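Side-chain contacts in putative cell wall hydrolase phosphatase-associated protein (Clostridioides difficile, PDB 7CFL), which is the NlpC/P60 catalytic domain of a longer autolysin and probably cleaves peptide bonds of the bacterial cell wall as a cysteine-type endopeptidase: residues A[16-19]-A[20-24]; A[31-35]-A[36-40]; A[74-77]-A[78-82]; A[122-125]-A[126-129]. All blocks are in the same frame, centred on the assembly; numbering follows the deposited sequence.

Contact 1: A[16-19]-A[20-24]; sequences SVIS and FAKTL
F20, S19 and I18 carry this turn-to-turn contact on helix 13-22, with S16 and K22 as partners one turn away. The F20 amide donates to S16 O at 2.9 Å, and F20 CB leans on the same oxygen, 3.3 Å from S16 O. With CG anti to the backbone N (chi1 -180°), the F20 ring is carried off the side of the helix, and CB is the part that meets the preceding turn. S19 points off at about a right angle to F20: OG stands between its own N and carbonyl carbon (chi1 55°) and is hydrogen-bonded to D15 O, one turn earlier. Its carbonyl is met by T23 N, in a weak bond (3.5 Å from S19 O), while T23 CG2 packs against that oxygen at 3.6 Å. T23 OG1 turns instead to F20 O, which it donates to at 2.6 Å in the carbonyl plane. On a further side, I18 and K22 run side by side and point the same way: I18 CG2 meets K22 CE at 3.7 Å, an aliphatic touch along the extended lysine chain, and K22 N is bonded to I18 O at 2.9 Å. The buried flank faces inward, V17 packing on M49 and S52 of helix 41-53 and on I99 of strand 96-102, and I18 on I101 of that strand.

Contact 2: A[31-35]-A[36-40]; sequences WGAEG and PNSFD
D40 and G32 make the first grip of this hairpin-like loop: G32 N donates to D40 OD2 at 2.8 Å, on the anti side and 32° out of the carboxylate plane. Next along, D40 N bonds to A33 O at 3.0 Å, the donor lying above the carbonyl plane. G35 N completes the set with S38 O at 2.9 Å, almost in line with the C=O bond. The last two bonds flank E34 and F39, which form a single antiparallel bridge of the non-hydrogen-bonded kind. Side chains fill in around it. A33 CB abuts S38 OG at 3.3 Å, and F39 CE1 comes to 3.2 Å from G35 CA, an oblique approach to the ring. The tip holds a cis peptide before P36, where the chain doubles back. Further out, the torsion of D40 (chi1 65°) swings its carboxylate between its own N and carbonyl carbon, where OD1 caps G43 N and forms a salt bridge to R59. The same arginine holds E34 OE1, and F39 meets the ring of Y47. W31 NE1 is bonded to a citrate, probably from the crystallisation liquor, that also lies close to D40. As N-cap of helix 41-53, D40 belongs to the Asp-Cys-Ser-Gly signature of NlpC/P60 peptidases, and the loop is consistent with a wall of their substrate cleft.

Contact 3: A[74-77]-A[78-82]; sequences GDLR and SGDLV
R77 and D80 are joined by two hydrogen bonds that run in opposite senses. D80 N donates to R77 O at 3.1 Å and closes a type II beta turn over S78 and G79, with glycine at the positive-phi corner. R77 N in return donates to D80 OD2 at 2.7 Å; the bond is fairly straight (159° at the hydrogen), yet the amide comes from above the carboxylate plane, 52° out of it. With CG beside its own backbone N (chi1 -66°), the D80 side chain folds back over the turn, which brings OD2 to that amide. At the corner of the turn, S78 OG is hydrogen-bonded to I101 O on strand 96-102. Apolar contact forms the second group. L76 CD2 rests on V82 CG1 at 3.5 Å, with L76 CD1 3.8 Å from the same methyl, and the two side chains cross at about a right angle. L76 CD2 also lies 3.9 Å from D80 CB, the side chains crossing at a slant. Charge is the third kind. D80 OD2 forms a salt bridge to R136 of strand 131-136, whereas R77 NE stays 5.9 Å from D80 OD2, and the extended arginine leads away. Gripped by both an amide and a guanidinium, the buried D80 carboxylate is probably stabilised as the anion, and its bond to R77 N is consistent with holding the turn that leads into strand 81-84.

Contact 4: A[122-125]-A[126-129]; sequences INSS and YYSS
An N-cap opens the short, weakly bonded helix 125-128, and S124 is its capping residue. S124 OG accepts from Y127 N in a weak bond, long at 3.5 Å but straight, with 174° at the hydrogen. OG is put there by a torsion that stands it between the serine's own N and carbonyl carbon (chi1 75°). Its stronger partner is N121 O, at the end of strand 118-121, so the hydroxyl bridges strand and helix. From the same position OG meets the edge of the Y127 ring, 3.4 Å from Y127 CD2 and near the ring plane. One atom of Y126, CD2, lies 3.9 Å above the plane of the Y127 ring, toward its rim. The regular helical bond is S128 N to S124 O at 3.0 Å, with the donor nearly on the line of the carbonyl (175°). S128 CB faces two oxygens, 3.4 Å from S124 O and 3.5 Å from I122 O. Outside the turn, R73 is hydrogen-bonded to both N123 OD1 and S128 OG, Y126 makes a cation-pi contact with R130, and I122 and Y127 both rest on M106 of strand 105-110. With its capping bond weak, the helix start draws on several modest holds: one sound backbone bond, a hydroxyl shared between N121 O and Y127 N, and an arginine that ties N123, in the loop before the helix, to S128 at its end.

Along the chain the contacts follow one another in numerical order, and each closes before the next opens. Contact 1, on helix 13-22, occupies a middle place: its centre is about 15 Å from those of both contact 2 and contact 3, and it touches each, through L24 on F39 and I18 on S78. Contact 3, leading into strand 81-84, touches contact 4 where L76 meets I122, their centres about 15 Å apart. Contact 2 lies across the chain's centre from contacts 3 and 4, with centres about 23 and 24 Å away. Packing thus runs from the loop before helix 41-53, over the N-terminal helix, to turns bordering the six-stranded antiparallel sheet of this NlpC/P60 domain.

Contact 1: A[16-19]-A[20-24]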
ATOM      1  N   SER A  16       4.615 -11.446   9.094  1.00 24.44           N
ATOM      2  CA  SER A  16       5.242 -10.355   9.906  1.00 22.87           C
ATOM      3  C   SER A  16       4.785  -8.991   9.366  1.00 23.32           C
ATOM      4  O   SER A  16       4.360  -8.116  10.180  1.00 22.35           O
ATOM      5  CB  SER A  16       6.750 -10.464   9.922  1.00 22.97           C
ATOM      6  OG  SER A  16       7.339  -9.395  10.659  1.00 24.24           O
ATOM      7  N   VAL A  17       4.882  -8.787   8.053  1.00 23.68           N
ATOM      8  CA  VAL A  17       4.444  -7.530   7.373  1.00 20.76           C
ATOM      9  C   VAL A  17       2.996  -7.254   7.768  1.00 21.06           C
ATOM     10  O   VAL A  17       2.679  -6.125   8.187  1.00 22.44           O
ATOM     11  CB  VAL A  17       4.592  -7.621   5.840  1.00 23.63           C
ATOM     12  CG1 VAL A  17       3.889  -6.457   5.140  1.00 22.31           C
ATOM     13  CG2 VAL A  17       6.050  -7.685   5.432  1.00 23.05           C
ATOM     14  N   ILE A  18       2.100  -8.214   7.554  1.00 20.11           N
ATOM     15  CA  ILE A  18       0.642  -7.966   7.736  1.00 21.30           C
ATOM     16  C   ILE A  18       0.352  -7.752   9.229  1.00 21.86           C
ATOM     17  O   ILE A  18      -0.359  -6.777   9.549  1.00 23.97           O
ATOM     18  CB  ILE A  18      -0.186  -9.067   7.054  1.00 24.40           C
ATOM     19  CG1 ILE A  18       0.060  -9.005   5.542  1.00 25.25           C
ATOM     20  CG2 ILE A  18      -1.657  -8.951   7.433  1.00 27.77           C
ATOM     21  CD1 ILE A  18      -0.627 -10.087   4.764  1.00 36.21           C
ATOM     22  N   SER A  19       0.867  -8.591  10.127  1.00 19.69           N
ATOM     23  CA  SER A  19       0.546  -8.458  11.575  1.00 22.37           C
ATOM     24  C   SER A  19       1.113  -7.144  12.117  1.00 22.65           C
ATOM     25  O   SER A  19       0.409  -6.512  12.901  1.00 26.18           O
ATOM     26  CB  SER A  19       0.989  -9.639  12.385  1.00 25.17           C
ATOM     27  OG  SER A  19       2.363  -9.893  12.198  1.00 32.42           O
ATOM     28  N   PHE A  20       2.299  -6.718  11.689  1.00 21.58           N
ATOM     29  CA  PHE A  20       2.855  -5.409  12.137  1.00 21.05           C
ATOM     30  C   PHE A  20       1.962  -4.279  11.606  1.00 22.19           C
ATOM     31  O   PHE A  20       1.621  -3.356  12.348  1.00 24.29           O
ATOM     32  CB  PHE A  20       4.273  -5.202  11.618  1.00 24.94           C
ATOM     33  CG  PHE A  20       4.830  -3.887  12.075  1.00 21.44           C
ATOM     34  CD1 PHE A  20       5.025  -3.645  13.422  1.00 24.54           C
ATOM     35  CD2 PHE A  20       4.994  -2.842  11.172  1.00 24.04           C
ATOM     36  CE1 PHE A  20       5.486  -2.398  13.830  1.00 21.48           C
ATOM     37  CE2 PHE A  20       5.442  -1.599  11.588  1.00 24.82           C
ATOM     38  CZ  PHE A  20       5.695  -1.386  12.918  1.00 23.16           C
ATOM     39  N   ALA A  21       1.606  -4.334  10.318  1.00 21.58           N
ATOM     40  CA  ALA A  21       0.764  -3.312   9.653  1.00 19.02           C
ATOM     41  C   ALA A  21      -0.558  -3.173  10.402  1.00 22.48           C
ATOM     42  O   ALA A  21      -1.006  -2.026  10.594  1.00 26.46           O
ATOM     43  CB  ALA A  21       0.531  -3.675   8.204  1.00 20.17           C
ATOM     44  N   LYS A  22      -1.141  -4.282  10.864  1.00 23.43           N
ATOM     45  CA  LYS A  22      -2.460  -4.235  11.556  1.00 24.82           C
ATOM     46  C   LYS A  22      -2.351  -3.500  12.908  1.00 25.01           C
ATOM     47  O   LYS A  22      -3.374  -2.903  13.311  1.00 25.92           O
ATOM     48  CB  LYS A  22      -3.060  -5.632  11.683  1.00 25.96           C
ATOM     49  CG  LYS A  22      -3.550  -6.195  10.358  1.00 25.63           C
ATOM     50  CD  LYS A  22      -4.514  -7.336  10.541  1.00 30.29           C
ATOM     51  CE  LYS A  22      -4.814  -8.011   9.225  1.00 32.92           C
ATOM     52  NZ  LYS A  22      -5.502  -9.305   9.402  1.00 48.34           N
ATOM     53  N   THR A  23      -1.179  -3.504  13.565  1.00 23.73           N
ATOM     54  CA  THR A  23      -0.971  -2.783  14.859  1.00 23.47           C
ATOM     55  C   THR A  23      -1.133  -1.277  14.628  1.00 22.84           C
ATOM     56  O   THR A  23      -1.377  -0.556  15.624  1.00 22.99           O
ATOM     57  CB  THR A  23       0.384  -3.012  15.548  1.00 23.98           C
ATOM     58  OG1 THR A  23       1.484  -2.448  14.832  1.00 24.53           O
ATOM     59  CG2 THR A  23       0.675  -4.460  15.861  1.00 25.87           C
ATOM     60  N   LEU A  24      -0.976  -0.802  13.392  1.00 25.98           N
ATOM     61  CA  LEU A  24      -1.035   0.641  13.058  1.00 22.20           C
ATOM     62  C   LEU A  24      -2.437   1.056  12.599  1.00 21.45           C
ATOM     63  O   LEU A  24      -2.580   2.233  12.181  1.00 25.05           O
ATOM     64  CB  LEU A  24       0.028   0.959  12.008  1.00 22.20           C
ATOM     65  CG  LEU A  24       1.468   0.576  12.345  1.00 20.92           C
ATOM     66  CD1 LEU A  24       2.366   0.790  11.148  1.00 26.11           C
ATOM     67  CD2 LEU A  24       2.000   1.381  13.523  1.00 25.98           C
TER

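Contact 2: A[31-35]-A[36-40]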
ATOM      1  N   TRP A  31      -0.020  13.873   5.026  1.00 23.67           N
ATOM      2  CA  TRP A  31       0.857  13.981   3.831  1.00 24.49           C
ATOM      3  C   TRP A  31       2.315  14.241   4.254  1.00 23.06           C
ATOM      4  O   TRP A  31       2.559  15.151   5.103  1.00 24.51           O
ATOM      5  CB  TRP A  31       0.360  14.995   2.793  1.00 23.07           C
ATOM      6  CG  TRP A  31       1.014  14.752   1.471  1.00 22.96           C
ATOM      7  CD1 TRP A  31       0.566  13.926   0.479  1.00 23.69           C
ATOM      8  CD2 TRP A  31       2.326  15.180   1.075  1.00 22.80           C
ATOM      9  NE1 TRP A  31       1.474  13.902  -0.541  1.00 26.68           N
ATOM     10  CE2 TRP A  31       2.577  14.631  -0.196  1.00 23.92           C
ATOM     11  CE3 TRP A  31       3.311  15.982   1.661  1.00 27.65           C
ATOM     12  CZ2 TRP A  31       3.748  14.898  -0.900  1.00 27.75           C
ATOM     13  CZ3 TRP A  31       4.474  16.231   0.971  1.00 25.26           C
ATOM     14  CH2 TRP A  31       4.695  15.688  -0.288  1.00 28.25           C
ATOM     15  N   GLY A  32       3.240  13.446   3.711  1.00 25.59           N
ATOM     16  CA  GLY A  32       4.686  13.555   3.925  1.00 24.34           C
ATOM     17  C   GLY A  32       5.195  12.766   5.125  1.00 23.09           C
ATOM     18  O   GLY A  32       6.450  12.676   5.251  1.00 26.13           O
ATOM     19  N   ALA A  33       4.314  12.216   5.975  1.00 23.37           N
ATOM     20  CA  ALA A  33       4.696  11.433   7.184  1.00 27.86           C
ATOM     21  C   ALA A  33       5.078   9.979   6.831  1.00 29.01           C
ATOM     22  O   ALA A  33       4.525   9.385   5.869  1.00 26.16           O
ATOM     23  CB  ALA A  33       3.590  11.489   8.215  1.00 29.79           C
ATOM     24  N   GLU A  34       6.030   9.412   7.573  1.00 28.69           N
ATOM     25  CA  GLU A  34       6.507   8.018   7.387  1.00 27.74           C
ATOM     26  C   GLU A  34       6.695   7.367   8.768  1.00 24.30           C
ATOM     27  O   GLU A  34       7.662   6.605   8.940  1.00 30.41           O
ATOM     28  CB  GLU A  34       7.759   7.983   6.497  1.00 34.69           C
ATOM     29  CG  GLU A  34       8.984   8.691   7.057  1.00 42.83           C
ATOM     30  CD  GLU A  34       9.195  10.130   6.600  1.00 46.97           C
ATOM     31  OE1 GLU A  34       9.386  10.356   5.374  1.00 47.26           O
ATOM     32  OE2 GLU A  34       9.172  11.031   7.481  1.00 46.45           O
ATOM     33  N   GLY A  35       5.789   7.651   9.716  1.00 26.17           N
ATOM     34  CA  GLY A  35       5.777   7.023  11.051  1.00 32.04           C
ATOM     35  C   GLY A  35       6.653   7.764  12.065  1.00 30.49           C
ATOM     36  O   GLY A  35       7.456   8.635  11.697  1.00 30.50           O
ATOM     37  N   PRO A  36       6.584   7.371  13.364  1.00 34.01           N
ATOM     38  CA  PRO A  36       5.804   6.201  13.786  1.00 33.06           C
ATOM     39  C   PRO A  36       4.318   6.428  14.130  1.00 31.17           C
ATOM     40  O   PRO A  36       3.625   5.455  14.378  1.00 32.40           O
ATOM     41  CB  PRO A  36       6.559   5.787  15.053  1.00 32.33           C
ATOM     42  CG  PRO A  36       6.986   7.102  15.667  1.00 34.86           C
ATOM     43  CD  PRO A  36       7.306   7.998  14.488  1.00 35.61           C
ATOM     44  N   ASN A  37       3.855   7.683  14.143  1.00 35.24           N
ATOM     45  CA  ASN A  37       2.535   8.080  14.710  1.00 34.43           C
ATOM     46  C   ASN A  37       1.544   8.476  13.617  1.00 32.61           C
ATOM     47  O   ASN A  37       0.333   8.396  13.889  1.00 34.98           O
ATOM     48  CB  ASN A  37       2.674   9.238  15.698  1.00 42.11           C
ATOM     49  CG  ASN A  37       3.714   8.934  16.749  1.00 49.71           C
ATOM     50  OD1 ASN A  37       3.756   7.824  17.277  1.00 49.39           O
ATOM     51  ND2 ASN A  37       4.577   9.898  17.022  1.00 55.96           N
ATOM     52  N   SER A  38       2.037   8.897  12.450  1.00 27.80           N
ATOM     53  CA  SER A  38       1.226   9.414  11.318  1.00 28.09           C
ATOM     54  C   SER A  38       1.886   8.960  10.009  1.00 24.25           C
ATOM     55  O   SER A  38       3.106   8.686  10.011  1.00 23.94           O
ATOM     56  CB  SER A  38       1.059  10.905  11.384  1.00 32.31           C
ATOM     57  OG  SER A  38       2.304  11.556  11.243  1.00 35.02           O
ATOM     58  N   PHE A  39       1.122   8.896   8.925  1.00 23.88           N
ATOM     59  CA  PHE A  39       1.607   8.292   7.661  1.00 24.23           C
ATOM     60  C   PHE A  39       0.912   8.905   6.449  1.00 24.32           C
ATOM     61  O   PHE A  39      -0.244   9.252   6.531  1.00 22.70           O
ATOM     62  CB  PHE A  39       1.324   6.789   7.637  1.00 27.19           C
ATOM     63  CG  PHE A  39       1.898   5.999   8.786  1.00 21.81           C
ATOM     64  CD1 PHE A  39       3.215   5.591   8.776  1.00 21.65           C
ATOM     65  CD2 PHE A  39       1.129   5.695   9.905  1.00 23.98           C
ATOM     66  CE1 PHE A  39       3.736   4.851   9.831  1.00 25.02           C
ATOM     67  CE2 PHE A  39       1.664   4.981  10.971  1.00 22.91           C
ATOM     68  CZ  PHE A  39       2.973   4.577  10.942  1.00 24.74           C
ATOM     69  N   ASP A  40       1.601   8.893   5.305  1.00 24.32           N
ATOM     70  CA  ASP A  40       0.934   8.963   3.987  1.00 23.67           C
ATOM     71  C   ASP A  40       1.004   7.540   3.413  1.00 21.78           C
ATOM     72  O   ASP A  40       1.535   6.628   4.094  1.00 22.04           O
ATOM     73  CB  ASP A  40       1.478  10.100   3.123  1.00 25.37           C
ATOM     74  CG  ASP A  40       2.929   9.980   2.690  1.00 25.57           C
ATOM     75  OD1 ASP A  40       3.457   8.839   2.667  1.00 25.33           O
ATOM     76  OD2 ASP A  40       3.535  11.048   2.390  1.00 24.06           O
TER

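Contact 3: A[74-77]-A[78-82]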
ATOM      1  N   GLY A  74      -4.120 -11.138 -10.885  1.00 28.36           N
ATOM      2  CA  GLY A  74      -4.644 -12.471 -10.526  1.00 27.13           C
ATOM      3  C   GLY A  74      -3.718 -13.318  -9.640  1.00 28.23           C
ATOM      4  O   GLY A  74      -4.205 -14.324  -9.079  1.00 31.62           O
ATOM      5  N   ASP A  75      -2.435 -12.956  -9.507  1.00 25.66           N
ATOM      6  CA  ASP A  75      -1.368 -13.704  -8.780  1.00 24.31           C
ATOM      7  C   ASP A  75      -0.988 -12.991  -7.470  1.00 23.71           C
ATOM      8  O   ASP A  75       0.046 -13.368  -6.880  1.00 24.63           O
ATOM      9  CB  ASP A  75      -0.107 -13.821  -9.642  1.00 28.15           C
ATOM     10  CG  ASP A  75       0.950 -14.796  -9.130  1.00 41.04           C
ATOM     11  OD1 ASP A  75       2.130 -14.328  -8.919  1.00 35.69           O
ATOM     12  OD2 ASP A  75       0.604 -16.015  -8.957  1.00 36.08           O
ATOM     13  N   LEU A  76      -1.756 -12.001  -7.016  1.00 24.59           N
ATOM     14  CA  LEU A  76      -1.431 -11.272  -5.748  1.00 19.95           C
ATOM     15  C   LEU A  76      -1.333 -12.251  -4.579  1.00 22.04           C
ATOM     16  O   LEU A  76      -2.204 -13.142  -4.452  1.00 24.44           O
ATOM     17  CB  LEU A  76      -2.504 -10.228  -5.482  1.00 19.49           C
ATOM     18  CG  LEU A  76      -2.395  -8.960  -6.322  1.00 24.23           C
ATOM     19  CD1 LEU A  76      -3.627  -8.083  -6.155  1.00 25.56           C
ATOM     20  CD2 LEU A  76      -1.155  -8.171  -5.930  1.00 25.03           C
ATOM     21  N   ARG A  77      -0.334 -12.023  -3.721  1.00 26.42           N
ATOM     22  CA  ARG A  77      -0.032 -12.793  -2.491  1.00 24.93           C
ATOM     23  C   ARG A  77       0.009 -11.784  -1.343  1.00 22.28           C
ATOM     24  O   ARG A  77       0.320 -10.615  -1.642  1.00 20.74           O
ATOM     25  CB  ARG A  77       1.348 -13.460  -2.543  1.00 25.35           C
ATOM     26  CG  ARG A  77       1.441 -14.684  -3.440  1.00 36.04           C
ATOM     27  CD  ARG A  77       2.838 -15.245  -3.242  1.00 41.68           C
ATOM     28  NE  ARG A  77       3.313 -16.053  -4.350  1.00 48.51           N
ATOM     29  CZ  ARG A  77       4.554 -16.522  -4.454  1.00 58.35           C
ATOM     30  NH1 ARG A  77       4.892 -17.260  -5.498  1.00 60.03           N
ATOM     31  NH2 ARG A  77       5.458 -16.253  -3.522  1.00 65.33           N
ATOM     32  N   SER A  78      -0.306 -12.223  -0.128  1.00 22.12           N
ATOM     33  CA  SER A  78      -0.088 -11.454   1.132  1.00 22.24           C
ATOM     34  C   SER A  78       1.281 -10.790   1.088  1.00 24.91           C
ATOM     35  O   SER A  78       2.267 -11.487   0.786  1.00 21.52           O
ATOM     36  CB  SER A  78      -0.182 -12.382   2.293  1.00 28.95           C
ATOM     37  OG  SER A  78      -1.418 -13.056   2.249  1.00 41.50           O
ATOM     38  N   GLY A  79       1.343  -9.489   1.354  1.00 23.10           N
ATOM     39  CA  GLY A  79       2.619  -8.761   1.449  1.00 24.99           C
ATOM     40  C   GLY A  79       3.009  -8.077   0.149  1.00 22.10           C
ATOM     41  O   GLY A  79       3.936  -7.276   0.166  1.00 24.44           O
ATOM     42  N   ASP A  80       2.363  -8.381  -0.972  1.00 20.39           N
ATOM     43  CA  ASP A  80       2.589  -7.651  -2.236  1.00 18.60           C
ATOM     44  C   ASP A  80       2.120  -6.202  -2.071  1.00 18.13           C
ATOM     45  O   ASP A  80       1.166  -5.960  -1.394  1.00 20.39           O
ATOM     46  CB  ASP A  80       1.884  -8.316  -3.427  1.00 20.25           C
ATOM     47  CG  ASP A  80       2.436  -9.670  -3.777  1.00 21.90           C
ATOM     48  OD1 ASP A  80       3.597  -9.957  -3.395  1.00 20.33           O
ATOM     49  OD2 ASP A  80       1.708 -10.387  -4.517  1.00 22.82           O
ATOM     50  N   LEU A  81       2.792  -5.278  -2.724  1.00 19.13           N
ATOM     51  CA  LEU A  81       2.359  -3.879  -2.830  1.00 21.55           C
ATOM     52  C   LEU A  81       1.432  -3.749  -4.029  1.00 20.17           C
ATOM     53  O   LEU A  81       1.768  -4.293  -5.103  1.00 21.52           O
ATOM     54  CB  LEU A  81       3.591  -2.969  -2.954  1.00 20.50           C
ATOM     55  CG  LEU A  81       4.554  -3.035  -1.778  1.00 24.70           C
ATOM     56  CD1 LEU A  81       5.736  -2.108  -1.982  1.00 25.16           C
ATOM     57  CD2 LEU A  81       3.854  -2.705  -0.479  1.00 24.33           C
ATOM     58  N   VAL A  82       0.313  -3.042  -3.854  1.00 19.09           N
ATOM     59  CA  VAL A  82      -0.669  -2.818  -4.947  0.60 18.70           C
ATOM     60  C   VAL A  82      -0.740  -1.316  -5.188  1.00 21.20           C
ATOM     61  O   VAL A  82      -0.722  -0.560  -4.196  1.00 22.16           O
ATOM     62  CB  VAL A  82      -2.040  -3.438  -4.616  1.00 21.85           C
ATOM     63  CG1 VAL A  82      -2.011  -4.951  -4.802  1.00 27.71           C
ATOM     64  CG2 VAL A  82      -2.556  -3.007  -3.245  1.00 24.72           C
TER

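Contact 4: A[122-125]-A[126-129]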
ATOM      1  N   ILE A 122      -9.574  -3.994  -3.054  1.00 26.80           N
ATOM      2  CA  ILE A 122      -9.111  -3.550  -4.404  1.00 25.04           C
ATOM      3  C   ILE A 122     -10.188  -3.870  -5.466  1.00 27.56           C
ATOM      4  O   ILE A 122     -10.080  -3.296  -6.560  1.00 31.39           O
ATOM      5  CB  ILE A 122      -7.726  -4.155  -4.718  1.00 25.53           C
ATOM      6  CG1 ILE A 122      -7.806  -5.628  -5.129  1.00 25.99           C
ATOM      7  CG2 ILE A 122      -6.756  -3.927  -3.551  1.00 26.21           C
ATOM      8  CD1 ILE A 122      -6.479  -6.238  -5.458  1.00 28.58           C
ATOM      9  N   ASN A 123     -11.196  -4.705  -5.163  1.00 28.81           N
ATOM     10  CA  ASN A 123     -12.260  -5.112  -6.119  1.00 33.17           C
ATOM     11  C   ASN A 123     -13.474  -4.190  -5.989  1.00 32.95           C
ATOM     12  O   ASN A 123     -14.382  -4.289  -6.850  1.00 32.50           O
ATOM     13  CB  ASN A 123     -12.673  -6.577  -5.958  1.00 33.58           C
ATOM     14  CG  ASN A 123     -11.512  -7.524  -6.158  1.00 33.89           C
ATOM     15  OD1 ASN A 123     -10.817  -7.441  -7.170  1.00 37.27           O
ATOM     16  ND2 ASN A 123     -11.318  -8.441  -5.216  1.00 42.03           N
ATOM     17  N   SER A 124     -13.500  -3.318  -4.981  1.00 30.25           N
ATOM     18  CA  SER A 124     -14.572  -2.309  -4.802  1.00 32.61           C
ATOM     19  C   SER A 124     -14.586  -1.412  -6.044  1.00 35.14           C
ATOM     20  O   SER A 124     -13.517  -1.242  -6.668  1.00 39.24           O
ATOM     21  CB  SER A 124     -14.371  -1.509  -3.550  1.00 32.09           C
ATOM     22  OG  SER A 124     -13.328  -0.582  -3.762  1.00 36.64           O
ATOM     23  N   SER A 125     -15.746  -0.858  -6.389  1.00 40.38           N
ATOM     24  CA  SER A 125     -15.930   0.002  -7.585  1.00 44.32           C
ATOM     25  C   SER A 125     -14.874   1.113  -7.582  1.00 48.86           C
ATOM     26  O   SER A 125     -14.281   1.354  -8.654  1.00 56.85           O
ATOM     27  CB  SER A 125     -17.335   0.550  -7.681  1.00 53.66           C
ATOM     28  OG  SER A 125     -17.645   1.391  -6.579  1.00 55.58           O
ATOM     29  N   TYR A 126     -14.607   1.721  -6.421  1.00 41.95           N
ATOM     30  CA  TYR A 126     -13.674   2.869  -6.295  1.00 45.91           C
ATOM     31  C   TYR A 126     -12.256   2.457  -6.716  1.00 43.78           C
ATOM     32  O   TYR A 126     -11.705   3.109  -7.638  1.00 56.61           O
ATOM     33  CB  TYR A 126     -13.698   3.482  -4.891  1.00 48.72           C
ATOM     34  CG  TYR A 126     -12.864   4.734  -4.753  1.00 63.30           C
ATOM     35  CD1 TYR A 126     -12.841   5.698  -5.756  1.00 61.17           C
ATOM     36  CD2 TYR A 126     -12.103   4.974  -3.614  1.00 64.36           C
ATOM     37  CE1 TYR A 126     -12.082   6.850  -5.641  1.00 59.92           C
ATOM     38  CE2 TYR A 126     -11.337   6.125  -3.481  1.00 62.65           C
ATOM     39  CZ  TYR A 126     -11.328   7.064  -4.500  1.00 65.02           C
ATOM     40  OH  TYR A 126     -10.581   8.200  -4.387  1.00 67.62           O
ATOM     41  N   TYR A 127     -11.677   1.422  -6.101  1.00 28.59           N
ATOM     42  CA  TYR A 127     -10.251   1.055  -6.339  1.00 28.45           C
ATOM     43  C   TYR A 127     -10.068   0.304  -7.669  1.00 32.72           C
ATOM     44  O   TYR A 127      -9.058   0.564  -8.339  1.00 33.81           O
ATOM     45  CB  TYR A 127      -9.653   0.317  -5.141  1.00 31.93           C
ATOM     46  CG  TYR A 127      -9.570   1.182  -3.905  1.00 27.15           C
ATOM     47  CD1 TYR A 127      -8.564   2.121  -3.728  1.00 32.65           C
ATOM     48  CD2 TYR A 127     -10.528   1.075  -2.920  1.00 26.23           C
ATOM     49  CE1 TYR A 127      -8.508   2.912  -2.591  1.00 31.10           C
ATOM     50  CE2 TYR A 127     -10.494   1.863  -1.779  1.00 32.91           C
ATOM     51  CZ  TYR A 127      -9.484   2.791  -1.618  1.00 34.92           C
ATOM     52  OH  TYR A 127      -9.456   3.578  -0.498  1.00 42.04           O
ATOM     53  N   SER A 128     -10.988  -0.578  -8.051  1.00 32.68           N
ATOM     54  CA  SER A 128     -10.743  -1.554  -9.146  1.00 31.97           C
ATOM     55  C   SER A 128     -10.326  -0.840 -10.451  1.00 32.11           C
ATOM     56  O   SER A 128      -9.321  -1.251 -11.071  1.00 32.44           O
ATOM     57  CB  SER A 128     -11.931  -2.454  -9.365  1.00 35.87           C
ATOM     58  OG  SER A 128     -11.567  -3.533 -10.210  1.00 38.53           O
ATOM     59  N   SER A 129     -11.042   0.209 -10.863  1.00 30.32           N
ATOM     60  CA  SER A 129     -10.767   0.952 -12.128  1.00 38.72           C
ATOM     61  C   SER A 129      -9.436   1.733 -12.057  1.00 32.52           C
ATOM     62  O   SER A 129      -8.873   2.040 -13.123  1.00 36.67           O
ATOM     63  CB  SER A 129     -11.936   1.845 -12.497  1.00 40.61           C
ATOM     64  OG  SER A 129     -12.061   2.939 -11.599  1.00 42.97           O
TER